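Local coordinates for uncharacterized protein (Alicyclobacillus acidocaldarius subsp. acidocaldarius, PDB 3RQB) that is of unproven function but, as a double-hotdog member of the acyl-CoA thioesterase family, probably hydrolyses acyl-CoA thioesters to free acid and coenzyme A, at residues R89-F94 with T109-I114; M48-M53 with D181-A186; Y214-P219 with L258-Q263; I80-V85 with F94-M99; V67-P72 with I206-F211. One frame throughout, in Å; residues are numbered along the deposited sequence.

Contact 1. Residues R89-F94 with T109-I114; sequences RSTQHF and TAVFGI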
# COMPACT_ATOMS: atom_id res chain seq x y z
N ARG B 89 6.55 -17.78 -13.98
CA ARG B 89 5.74 -18.09 -15.16
C ARG B 89 4.83 -16.93 -15.49
O ARG B 89 4.97 -16.29 -16.53
CB ARG B 89 4.92 -19.35 -14.96
CG ARG B 89 5.63 -20.60 -15.43
CD ARG B 89 6.19 -20.39 -16.83
NE ARG B 89 7.34 -21.25 -17.10
CZ ARG B 89 8.38 -20.92 -17.87
NH1 ARG B 89 8.41 -19.73 -18.48
NH2 ARG B 89 9.38 -21.77 -18.04
N SER B 90 3.88 -16.68 -14.60
CA SER B 90 2.86 -15.67 -14.77
C SER B 90 3.14 -14.33 -14.09
O SER B 90 2.27 -13.46 -14.06
CB SER B 90 1.52 -16.22 -14.30
OG SER B 90 1.70 -17.00 -13.13
N THR B 91 4.31 -14.17 -13.48
CA THR B 91 4.49 -13.02 -12.58
C THR B 91 5.94 -12.48 -12.46
O THR B 91 6.90 -13.24 -12.56
CB THR B 91 3.92 -13.38 -11.20
OG1 THR B 91 3.38 -12.22 -10.58
CG2 THR B 91 4.98 -14.02 -10.31
N GLN B 92 6.07 -11.16 -12.27
CA GLN B 92 7.39 -10.49 -12.26
C GLN B 92 7.52 -9.31 -11.26
O GLN B 92 6.63 -8.46 -11.19
CB GLN B 92 7.69 -9.98 -13.67
CG GLN B 92 9.14 -9.62 -13.90
CD GLN B 92 9.36 -8.99 -15.26
OE1 GLN B 92 8.42 -8.46 -15.86
NE2 GLN B 92 10.59 -9.04 -15.75
N HIS B 93 8.63 -9.25 -10.52
CA HIS B 93 8.84 -8.21 -9.51
C HIS B 93 9.99 -7.26 -9.84
O HIS B 93 11.10 -7.71 -10.15
CB HIS B 93 9.14 -8.83 -8.14
CG HIS B 93 7.95 -9.43 -7.46
ND1 HIS B 93 7.40 -10.63 -7.84
CD2 HIS B 93 7.23 -9.00 -6.40
CE1 HIS B 93 6.38 -10.92 -7.05
NE2 HIS B 93 6.25 -9.94 -6.16
N PHE B 94 9.75 -5.95 -9.73
CA PHE B 94 10.78 -4.94 -10.01
C PHE B 94 11.18 -4.13 -8.79
O PHE B 94 10.36 -3.87 -7.91
CB PHE B 94 10.30 -3.96 -11.08
CG PHE B 94 10.41 -4.49 -12.48
CD1 PHE B 94 9.41 -5.30 -13.01
CD2 PHE B 94 11.51 -4.18 -13.27
CE1 PHE B 94 9.51 -5.79 -14.30
CE2 PHE B 94 11.61 -4.67 -14.57
CZ PHE B 94 10.61 -5.48 -15.08
N THR B 109 8.64 -0.22 -5.78
CA THR B 109 8.61 -1.64 -6.11
C THR B 109 7.36 -1.88 -6.96
O THR B 109 6.34 -1.22 -6.78
CB THR B 109 8.62 -2.55 -4.85
OG1 THR B 109 7.43 -2.33 -4.07
CG2 THR B 109 9.85 -2.29 -3.99
N ALA B 110 7.46 -2.81 -7.89
CA ALA B 110 6.33 -3.09 -8.77
C ALA B 110 6.17 -4.58 -9.04
O ALA B 110 7.14 -5.35 -9.05
CB ALA B 110 6.46 -2.32 -10.08
N VAL B 111 4.92 -4.97 -9.27
CA VAL B 111 4.62 -6.33 -9.62
C VAL B 111 3.95 -6.36 -10.97
O VAL B 111 2.92 -5.72 -11.17
CB VAL B 111 3.70 -6.96 -8.58
CG1 VAL B 111 3.57 -8.45 -8.85
CG2 VAL B 111 4.25 -6.70 -7.18
N PHE B 112 4.53 -7.09 -11.91
CA PHE B 112 3.92 -7.33 -13.21
C PHE B 112 3.50 -8.77 -13.30
O PHE B 112 4.11 -9.63 -12.68
CB PHE B 112 4.91 -7.06 -14.33
CG PHE B 112 5.12 -5.62 -14.61
CD1 PHE B 112 5.78 -4.81 -13.69
CD2 PHE B 112 4.68 -5.06 -15.79
CE1 PHE B 112 5.99 -3.47 -13.95
CE2 PHE B 112 4.89 -3.72 -16.06
CZ PHE B 112 5.54 -2.92 -15.13
N GLY B 113 2.46 -9.04 -14.07
CA GLY B 113 2.02 -10.41 -14.25
C GLY B 113 1.06 -10.56 -15.41
O GLY B 113 0.42 -9.60 -15.85
N ILE B 114 0.97 -11.78 -15.93
CA ILE B 114 0.02 -12.10 -16.98
C ILE B 114 -1.19 -12.74 -16.35
O ILE B 114 -1.08 -13.77 -15.67
CB ILE B 114 0.61 -13.07 -17.99
CG1 ILE B 114 1.92 -12.50 -18.55
CG2 ILE B 114 -0.42 -13.38 -19.09
CD1 ILE B 114 3.08 -13.49 -18.57
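An antiparallel beta-hairpin contact pairs Q92 with F112 and F94 with A110, joining strands 91-100 and 103-113. The two strand axes run 159° apart and close to 4.3 Å. F94 N donates to A110 O at 2.8 Å, almost straight at 171°, and A110 N returns a bond to F94 O at 3.1 Å. Beyond the strand pairing, I114 N still reaches S90 O, approaching from above the carbonyl plane. F94 and F112 lie on one face, their rings oblique to each other with centroids 5.3 Å apart. F94 CD1 meets F112 CD1 at 3.7 Å. In the N-terminal half of this hotdog fold, that face is covered by helix 41-53, whose A52 touches both rings, while Q92 OE1 accepts from L59 N. H93 and V111 occupy the reverse face and point the same way. Turning CG of H93 anti to its carbonyl carbon (chi1 -75°) lays the imidazole beside V111, whose CG1 sits over one ring face, 4.2 Å from the centroid, offset toward the rim. The H93 and V111 side also faces the second subunit, where F69 of that subunit packs on H93 and N68 on V111.

Contact 2. Residues M48-M53 with D181-A186; sequences MLKAAM and DHAALA
The carboxylate of D181 presents OD2 to K50 and OD1 to its own helix: OD2 forms a long salt bridge with K50 NZ at 3.9 Å, while OD1 accepts from A184 N at 3.1 Å. A184 N comes to the syn side of OD1, 31° out of the carboxylate plane. This second bond makes D181 the N-cap of helix 182-188, and R178 adds a further positive partner to OD1. The imidazole of H182 meets F215 edge-to-face and also meets the F223 ring nearly at right angles. Toward helix 41-53, H182 offers CB rather than its ring, and L49 CD2 touches that carbon at 4.1 Å. Helices 41-53 and 182-188, which belong to the N-terminal and C-terminal hotdog halves, thus pack against each other. Their short segments run nearly antiparallel, at 160°, with axes 9.7 Å apart. A183 is the small residue at the crossing: L49 CD2 reaches its CA at 3.7 Å, and K50 CD its CB at 3.6 Å. L49 gets there with CG anti to the backbone N (chi1 -179°). The K50 chain, bent at chi2 and chi3, lays its methylenes along A183 before the amine turns to D181.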
# COMPACT_ATOMS: atom_id res chain seq x y z
N MSE B 48 8.08 6.39 -12.34
CA MSE B 48 8.67 5.19 -11.75
C MSE B 48 8.19 3.92 -12.44
O MSE B 48 8.93 2.94 -12.53
CB MSE B 48 8.38 5.10 -10.25
CG MSE B 48 9.16 6.08 -9.40
SE MSE B 48 11.09 5.96 -9.69
CE MSE B 48 11.59 5.14 -7.99
N LEU B 49 6.94 3.93 -12.92
CA LEU B 49 6.32 2.76 -13.53
C LEU B 49 6.74 2.49 -14.99
O LEU B 49 6.97 1.33 -15.39
CB LEU B 49 4.79 2.88 -13.44
CG LEU B 49 3.96 1.73 -14.01
CD1 LEU B 49 4.21 0.43 -13.24
CD2 LEU B 49 2.48 2.09 -13.99
N LYS B 50 6.84 3.56 -15.78
CA LYS B 50 7.26 3.44 -17.16
C LYS B 50 8.59 2.73 -17.22
O LYS B 50 8.80 1.88 -18.08
CB LYS B 50 7.39 4.81 -17.82
CG LYS B 50 6.09 5.57 -17.91
CD LYS B 50 4.99 4.70 -18.52
CE LYS B 50 5.22 4.46 -20.01
NZ LYS B 50 4.13 3.61 -20.59
N ALA B 51 9.47 3.06 -16.28
CA ALA B 51 10.82 2.50 -16.25
C ALA B 51 10.76 0.98 -16.38
O ALA B 51 11.40 0.41 -17.26
CB ALA B 51 11.53 2.88 -14.97
N ALA B 52 9.98 0.35 -15.50
CA ALA B 52 9.82 -1.10 -15.50
C ALA B 52 9.05 -1.54 -16.73
O ALA B 52 9.38 -2.56 -17.34
CB ALA B 52 9.11 -1.57 -14.25
N MSE B 53 8.03 -0.77 -17.10
CA MSE B 53 7.28 -1.06 -18.32
C MSE B 53 8.17 -1.08 -19.57
O MSE B 53 8.04 -1.96 -20.44
CB MSE B 53 6.17 -0.04 -18.50
CG MSE B 53 5.05 -0.19 -17.52
SE MSE B 53 3.43 0.41 -18.38
CE MSE B 53 3.19 -1.12 -19.58
N ASP B 181 -3.99 4.67 -19.81
CA ASP B 181 -3.11 3.51 -19.65
C ASP B 181 -2.70 3.41 -18.19
O ASP B 181 -3.18 4.17 -17.35
CB ASP B 181 -1.89 3.61 -20.57
CG ASP B 181 -0.85 4.59 -20.08
OD1 ASP B 181 -1.18 5.48 -19.27
OD2 ASP B 181 0.32 4.48 -20.52
N HIS B 182 -1.81 2.49 -17.86
CA HIS B 182 -1.51 2.23 -16.45
C HIS B 182 -0.85 3.40 -15.73
O HIS B 182 -1.28 3.79 -14.64
CB HIS B 182 -0.70 0.95 -16.31
CG HIS B 182 -1.45 -0.28 -16.73
ND1 HIS B 182 -2.23 -1.02 -15.86
CD2 HIS B 182 -1.57 -0.88 -17.94
CE1 HIS B 182 -2.78 -2.02 -16.51
NE2 HIS B 182 -2.40 -1.96 -17.78
N ALA B 183 0.20 3.96 -16.32
CA ALA B 183 0.90 5.04 -15.63
C ALA B 183 -0.00 6.26 -15.40
O ALA B 183 0.01 6.86 -14.33
CB ALA B 183 2.19 5.42 -16.38
N ALA B 184 -0.80 6.60 -16.41
CA ALA B 184 -1.69 7.76 -16.33
C ALA B 184 -2.65 7.55 -15.18
O ALA B 184 -3.04 8.48 -14.46
CB ALA B 184 -2.46 7.91 -17.62
N LEU B 185 -3.03 6.28 -15.02
CA LEU B 185 -3.97 5.87 -14.01
C LEU B 185 -3.37 6.00 -12.61
O LEU B 185 -4.00 6.56 -11.72
CB LEU B 185 -4.40 4.43 -14.29
CG LEU B 185 -5.39 3.85 -13.29
CD1 LEU B 185 -6.49 4.85 -12.97
CD2 LEU B 185 -5.96 2.54 -13.81
N ALA B 186 -2.15 5.50 -12.43
CA ALA B 186 -1.42 5.74 -11.19
C ALA B 186 -1.44 7.24 -10.85
O ALA B 186 -1.74 7.64 -9.71
CB ALA B 186 0.02 5.25 -11.34

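Contact 3. Residues Y214-P219 with L258-Q263; sequences YFLADP and LATTTQ
With OG1 anti to the backbone N (chi1 -178°), T260 sets its CG2 between N and the carbonyl carbon, and this places the methyl 3.5 Å from Y214 CB. These two side chains point the same way from an antiparallel pair of strands, 206-215 and 257-267, in the C-terminal hotdog half. Y214 N donates to T260 O at 2.9 Å and T260 N to Y214 O at 3.1 Å. L216 folds its CD1 back across the same methyl, 3.8 Å from T260 CG2, so that one threonine branch is packed by both the tyrosine and the leucine. Just before T260 the strand is irregular: L258 and A259 both face V250, a classic beta bulge. A217 CB packs on L258 CD2 at 4.1 Å, and D218 then caps helix 219-224. Y214 OH is hydrogen-bonded to T262 OG1 of the second subunit. At L216 and A217 one carbonyl gathers two donors: L258 O accepts L216 N at 3.0 Å, bent to 132°, and A217 N at 3.2 Å, straighter at 170°, both from the same face of its plane.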
# COMPACT_ATOMS: atom_id res chain seq x y z
N TYR B 214 -3.04 -0.52 -6.51
CA TYR B 214 -3.31 -1.83 -7.06
C TYR B 214 -4.19 -1.64 -8.29
O TYR B 214 -5.20 -0.93 -8.21
CB TYR B 214 -4.06 -2.67 -6.02
CG TYR B 214 -3.29 -2.94 -4.75
CD1 TYR B 214 -1.92 -2.69 -4.67
CD2 TYR B 214 -3.93 -3.46 -3.64
CE1 TYR B 214 -1.21 -2.96 -3.51
CE2 TYR B 214 -3.23 -3.73 -2.47
CZ TYR B 214 -1.88 -3.48 -2.42
OH TYR B 214 -1.19 -3.76 -1.26
N PHE B 215 -3.84 -2.25 -9.42
CA PHE B 215 -4.75 -2.15 -10.56
C PHE B 215 -5.65 -3.37 -10.58
O PHE B 215 -5.23 -4.42 -11.06
CB PHE B 215 -3.97 -2.15 -11.87
CG PHE B 215 -2.89 -1.13 -11.95
CD1 PHE B 215 -3.13 0.11 -12.52
CD2 PHE B 215 -1.61 -1.41 -11.47
CE1 PHE B 215 -2.13 1.07 -12.60
CE2 PHE B 215 -0.61 -0.46 -11.55
CZ PHE B 215 -0.87 0.78 -12.12
N LEU B 216 -6.91 -3.21 -10.20
CA LEU B 216 -7.82 -4.35 -10.06
C LEU B 216 -8.40 -4.78 -11.40
O LEU B 216 -8.62 -5.97 -11.65
CB LEU B 216 -8.91 -4.04 -9.03
CG LEU B 216 -8.32 -3.79 -7.64
CD1 LEU B 216 -9.19 -2.86 -6.81
CD2 LEU B 216 -8.06 -5.12 -6.93
N ALA B 217 -8.65 -3.80 -12.25
CA ALA B 217 -9.21 -4.07 -13.56
C ALA B 217 -8.14 -4.66 -14.46
O ALA B 217 -6.98 -4.22 -14.45
CB ALA B 217 -9.78 -2.82 -14.16
N ASP B 218 -8.54 -5.66 -15.23
CA ASP B 218 -7.69 -6.24 -16.25
C ASP B 218 -7.24 -5.13 -17.17
O ASP B 218 -7.96 -4.16 -17.39
CB ASP B 218 -8.49 -7.25 -17.07
CG ASP B 218 -9.75 -6.63 -17.68
OD1 ASP B 218 -10.64 -6.22 -16.89
OD2 ASP B 218 -9.85 -6.56 -18.93
N PRO B 219 -6.05 -5.27 -17.75
CA PRO B 219 -5.54 -4.27 -18.68
C PRO B 219 -6.54 -3.82 -19.76
O PRO B 219 -6.61 -2.62 -20.03
CB PRO B 219 -4.33 -4.98 -19.30
CG PRO B 219 -3.81 -5.82 -18.18
CD PRO B 219 -5.05 -6.31 -17.45
N LEU B 258 -11.63 0.27 -11.14
CA LEU B 258 -10.37 0.31 -11.88
C LEU B 258 -9.13 0.08 -11.00
O LEU B 258 -8.34 -0.82 -11.27
CB LEU B 258 -10.28 1.59 -12.69
CG LEU B 258 -11.54 1.87 -13.53
CD1 LEU B 258 -11.48 3.22 -14.20
CD2 LEU B 258 -11.75 0.79 -14.57
N ALA B 259 -8.92 0.95 -10.02
CA ALA B 259 -7.80 0.77 -9.09
C ALA B 259 -8.13 1.22 -7.68
O ALA B 259 -9.11 1.91 -7.44
CB ALA B 259 -6.58 1.50 -9.59
N THR B 260 -7.28 0.81 -6.75
CA THR B 260 -7.39 1.22 -5.37
C THR B 260 -6.03 1.76 -4.95
O THR B 260 -4.99 1.27 -5.41
CB THR B 260 -7.83 0.04 -4.47
OG1 THR B 260 -7.99 0.50 -3.12
CG2 THR B 260 -6.81 -1.08 -4.51
N THR B 261 -6.03 2.78 -4.09
CA THR B 261 -4.78 3.36 -3.63
C THR B 261 -4.78 3.73 -2.18
O THR B 261 -5.82 4.04 -1.60
CB THR B 261 -4.45 4.67 -4.35
OG1 THR B 261 -5.47 5.63 -4.08
CG2 THR B 261 -4.36 4.44 -5.82
N THR B 262 -3.58 3.73 -1.63
CA THR B 262 -3.33 4.26 -0.30
C THR B 262 -2.17 5.23 -0.34
O THR B 262 -1.29 5.17 -1.22
CB THR B 262 -3.04 3.15 0.71
OG1 THR B 262 -1.79 2.53 0.39
CG2 THR B 262 -4.14 2.11 0.67
N GLN B 263 -2.17 6.13 0.62
CA GLN B 263 -1.17 7.16 0.69
C GLN B 263 -0.88 7.39 2.16
O GLN B 263 -1.80 7.48 2.96
CB GLN B 263 -1.73 8.44 0.09
CG GLN B 263 -0.71 9.41 -0.46
CD GLN B 263 -1.31 10.34 -1.48
OE1 GLN B 263 -1.12 11.55 -1.43
NE2 GLN B 263 -2.06 9.78 -2.42

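Contact 4. Residues I80-V85 with F94-M99; sequences IEAVPV and FTLTMM
I80 to P84 run antiparallel to F94 to M98, with axes 172° apart and 4.6 Å at closest approach, and the well-formed pair V83 and T95 exchanges two backbone bonds. V83 N reaches T95 O at 2.9 Å, nearly straight at 169°; toward I80 the E81 and T97 pairing is looser. Side chains alternate between two faces. On one, I80, A82 and P84 meet M98, L96 and F94. I80 CD1 touches the CE methyl of the selenomethionine M98 at 3.9 Å, the two side chains being inclined to each other. The M98 chain stays extended as far as its selenium and bends only at chi3 (-57°), which carries CE toward I80. L96 directs CD2 onto A82 CB. This is the hairpin of strands 77-87 and 91-100 in the N-terminal hotdog half, and helix 41-53 lies against this face: T47 touches I80, A51 touches L96 and M48 touches M98. Further along, P84 CA stands over one face of the F94 ring, 4.0 Å from its centroid and shifted toward the rim, while P84 CB lies 3.7 Å from F94 CE2. P84 is also the centre of an inverse gamma turn. Beyond P84, V85 CG2 meets T95 OG1 at 3.8 Å, and V104 and T107 of the second subunit pack on V85 and T95 respectively.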
# COMPACT_ATOMS: atom_id res chain seq x y z
N ILE B 80 17.12 6.63 -13.23
CA ILE B 80 16.40 5.54 -12.59
C ILE B 80 17.03 4.21 -12.90
O ILE B 80 17.28 3.89 -14.05
CB ILE B 80 14.95 5.46 -13.05
CG1 ILE B 80 14.27 6.83 -12.89
CG2 ILE B 80 14.20 4.39 -12.25
CD1 ILE B 80 12.83 6.87 -13.38
N GLU B 81 17.25 3.41 -11.87
CA GLU B 81 17.78 2.08 -12.07
C GLU B 81 16.71 1.06 -11.74
O GLU B 81 16.39 0.84 -10.57
CB GLU B 81 18.96 1.90 -11.13
CG GLU B 81 19.71 0.62 -11.29
CD GLU B 81 20.93 0.60 -10.41
OE1 GLU B 81 21.93 1.28 -10.75
OE2 GLU B 81 20.88 -0.08 -9.36
N ALA B 82 16.18 0.39 -12.77
CA ALA B 82 15.07 -0.54 -12.56
C ALA B 82 15.46 -2.02 -12.74
O ALA B 82 15.72 -2.46 -13.86
CB ALA B 82 13.90 -0.17 -13.47
N VAL B 83 15.47 -2.79 -11.65
CA VAL B 83 15.84 -4.22 -11.69
C VAL B 83 14.65 -5.17 -11.75
O VAL B 83 13.75 -5.10 -10.91
CB VAL B 83 16.71 -4.66 -10.47
CG1 VAL B 83 17.11 -6.12 -10.60
CG2 VAL B 83 17.94 -3.78 -10.33
N PRO B 84 14.65 -6.06 -12.75
CA PRO B 84 13.74 -7.20 -12.84
C PRO B 84 14.28 -8.27 -11.89
O PRO B 84 15.01 -9.19 -12.25
CB PRO B 84 13.86 -7.64 -14.29
CG PRO B 84 15.26 -7.30 -14.64
CD PRO B 84 15.57 -6.01 -13.90
N VAL B 85 13.93 -8.07 -10.63
CA VAL B 85 14.40 -8.85 -9.50
C VAL B 85 14.00 -10.35 -9.48
O VAL B 85 14.78 -11.23 -9.09
CB VAL B 85 13.95 -8.11 -8.23
CG1 VAL B 85 13.52 -9.06 -7.11
CG2 VAL B 85 15.03 -7.11 -7.81
N PHE B 94 9.75 -5.95 -9.73
CA PHE B 94 10.78 -4.94 -10.01
C PHE B 94 11.18 -4.13 -8.79
O PHE B 94 10.36 -3.87 -7.91
CB PHE B 94 10.30 -3.96 -11.08
CG PHE B 94 10.41 -4.49 -12.48
CD1 PHE B 94 9.41 -5.30 -13.01
CD2 PHE B 94 11.51 -4.18 -13.27
CE1 PHE B 94 9.51 -5.79 -14.30
CE2 PHE B 94 11.61 -4.67 -14.57
CZ PHE B 94 10.61 -5.48 -15.08
N THR B 95 12.44 -3.72 -8.74
CA THR B 95 12.94 -2.81 -7.71
C THR B 95 13.53 -1.57 -8.37
O THR B 95 14.42 -1.68 -9.21
CB THR B 95 14.01 -3.48 -6.82
OG1 THR B 95 13.38 -4.32 -5.84
CG2 THR B 95 14.85 -2.42 -6.11
N LEU B 96 13.03 -0.39 -8.02
CA LEU B 96 13.49 0.80 -8.71
C LEU B 96 13.98 1.91 -7.80
O LEU B 96 13.55 2.05 -6.65
CB LEU B 96 12.41 1.36 -9.63
CG LEU B 96 11.64 0.33 -10.46
CD1 LEU B 96 10.44 -0.16 -9.67
CD2 LEU B 96 11.20 0.95 -11.77
N THR B 97 14.91 2.68 -8.35
CA THR B 97 15.58 3.74 -7.63
C THR B 97 15.82 4.93 -8.55
O THR B 97 16.33 4.76 -9.66
CB THR B 97 16.92 3.22 -7.10
OG1 THR B 97 16.72 1.97 -6.42
CG2 THR B 97 17.54 4.23 -6.14
N MSE B 98 15.48 6.12 -8.08
CA MSE B 98 15.70 7.35 -8.84
C MSE B 98 16.72 8.24 -8.15
O MSE B 98 16.54 8.61 -7.00
CB MSE B 98 14.39 8.11 -9.04
CG MSE B 98 14.58 9.48 -9.69
SE MSE B 98 12.97 10.59 -9.65
CE MSE B 98 11.72 9.38 -10.60
N MSE B 99 17.79 8.58 -8.87
CA MSE B 99 18.85 9.42 -8.32
C MSE B 99 19.05 10.71 -9.09
O MSE B 99 18.94 10.74 -10.31
CB MSE B 99 20.17 8.64 -8.30
CG MSE B 99 20.24 7.60 -7.20
SE MSE B 99 21.39 6.11 -7.66
CE MSE B 99 20.41 5.41 -9.21

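Contact 5. Residues V67-P72 with I206-F211; sequences VNFAAP and IGTVTF
Backbone hydrogen bonds tie V67 to F211 in both directions: V67 N donates to F211 O at 2.8 Å and straight (167°), and F211 N to V67 O at 2.9 Å. A third bond, F69 N to V209 O at 2.8 Å, extends the pairing up to where the second strand turns a corner. The polar side chains that meet are N68 and T210, lying side by side. N68 ND2 is 2.8 Å from T210 OG1, but the angle of 116° makes this a weak bond, and the stronger partner of N68 is T109 of the second subunit, through OD1. Apolar contact centres on F69. Holding CG anti to the carbonyl carbon (chi1 -51°) places its CE2 rim 3.5 Å from T208 CG2, the two side chains meeting at a slant. F211 CB comes to the edge of the same ring, near its plane and 4.0 Å from CE2, while V67 CG1 covers part of one face. V209 and T210 both face L264, a classic beta bulge at the corner of strand 206-215. Pairing of strand 61-69 from the N-terminal half with strand 206-215 from the C-terminal half is the seam expected of a double hotdog.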
# COMPACT_ATOMS: atom_id res chain seq x y z
N VAL B 67 5.46 3.49 -4.26
CA VAL B 67 6.50 4.48 -4.44
C VAL B 67 6.75 5.15 -3.12
O VAL B 67 5.82 5.63 -2.47
CB VAL B 67 6.09 5.61 -5.41
CG1 VAL B 67 7.18 6.67 -5.50
CG2 VAL B 67 5.76 5.06 -6.79
N ASN B 68 8.02 5.20 -2.72
CA ASN B 68 8.41 5.91 -1.51
C ASN B 68 9.23 7.14 -1.87
O ASN B 68 10.23 7.03 -2.59
CB ASN B 68 9.20 4.97 -0.60
CG ASN B 68 8.59 3.59 -0.54
OD1 ASN B 68 9.20 2.61 -0.98
ND2 ASN B 68 7.37 3.51 -0.04
N PHE B 69 8.81 8.31 -1.39
CA PHE B 69 9.54 9.54 -1.71
C PHE B 69 10.55 9.84 -0.61
O PHE B 69 10.20 10.30 0.50
CB PHE B 69 8.57 10.71 -1.88
CG PHE B 69 7.42 10.44 -2.82
CD1 PHE B 69 7.45 10.90 -4.12
CD2 PHE B 69 6.31 9.71 -2.40
CE1 PHE B 69 6.39 10.65 -5.00
CE2 PHE B 69 5.24 9.45 -3.27
CZ PHE B 69 5.28 9.92 -4.57
N ALA B 70 11.82 9.65 -0.96
CA ALA B 70 12.92 9.69 -0.00
C ALA B 70 13.27 11.12 0.30
O ALA B 70 13.75 11.44 1.38
CB ALA B 70 14.11 8.96 -0.55
N ALA B 71 12.97 11.98 -0.66
CA ALA B 71 13.36 13.37 -0.59
C ALA B 71 12.75 14.00 -1.81
O ALA B 71 12.62 13.33 -2.84
CB ALA B 71 14.86 13.49 -0.64
N PRO B 72 12.32 15.27 -1.70
CA PRO B 72 11.72 16.00 -2.83
C PRO B 72 12.69 16.08 -4.01
O PRO B 72 13.84 16.48 -3.85
CB PRO B 72 11.46 17.40 -2.25
CG PRO B 72 12.35 17.49 -1.05
CD PRO B 72 12.43 16.11 -0.49
N ILE B 206 2.11 19.63 4.14
CA ILE B 206 2.05 18.17 4.08
C ILE B 206 3.00 17.68 3.00
O ILE B 206 3.37 18.43 2.10
CB ILE B 206 0.61 17.65 3.77
CG1 ILE B 206 0.02 18.33 2.52
CG2 ILE B 206 -0.32 17.88 4.95
CD1 ILE B 206 0.34 17.62 1.21
N GLY B 207 3.41 16.42 3.11
CA GLY B 207 4.06 15.77 1.99
C GLY B 207 3.87 14.27 2.08
O GLY B 207 3.72 13.71 3.17
N THR B 208 3.90 13.62 0.92
CA THR B 208 3.66 12.19 0.86
C THR B 208 4.97 11.44 1.02
O THR B 208 5.93 11.68 0.28
CB THR B 208 3.02 11.77 -0.47
OG1 THR B 208 1.67 12.23 -0.52
CG2 THR B 208 3.04 10.25 -0.61
N VAL B 209 5.01 10.57 2.01
CA VAL B 209 6.12 9.66 2.20
C VAL B 209 6.03 8.44 1.28
O VAL B 209 7.03 8.02 0.69
CB VAL B 209 6.14 9.17 3.65
CG1 VAL B 209 7.15 8.03 3.82
CG2 VAL B 209 6.42 10.33 4.57
N THR B 210 4.83 7.89 1.16
CA THR B 210 4.63 6.67 0.39
C THR B 210 3.24 6.57 -0.23
O THR B 210 2.24 7.06 0.32
CB THR B 210 4.91 5.43 1.26
OG1 THR B 210 4.75 4.24 0.47
CG2 THR B 210 3.96 5.39 2.43
N PHE B 211 3.19 5.92 -1.39
CA PHE B 211 1.99 5.85 -2.19
C PHE B 211 1.92 4.44 -2.78
O PHE B 211 2.88 3.97 -3.38
CB PHE B 211 2.12 6.93 -3.27
CG PHE B 211 1.06 6.90 -4.33
CD1 PHE B 211 -0.20 7.45 -4.10
CD2 PHE B 211 1.34 6.37 -5.59
CE1 PHE B 211 -1.17 7.44 -5.10
CE2 PHE B 211 0.37 6.36 -6.58
CZ PHE B 211 -0.88 6.90 -6.34

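How the contacts relate
Contacts 1 and 4 share F94 and strand 91-100, so that three neighbouring strands, 77-87, 91-100 and 103-113, are joined, their contact centres about 13 Å apart. Contact 2 lies against that surface: A52 CB is 3.7 Å from F94 CG, and the selenium of M48 3.6 Å from M98 CE. It also reaches contact 3, where L49 CD2 meets F215 CZ at 4.1 Å, and contact 5, through A186 O and F211 CZ at 3.6 Å. Contacts 3 and 5 both use strand 206-215, with centres about 19 Å apart. Contacts 2 and 5 therefore connect the two hotdog halves, one by helices and one by strands, whereas contacts 1, 3, 4 and 5 also touch the second subunit.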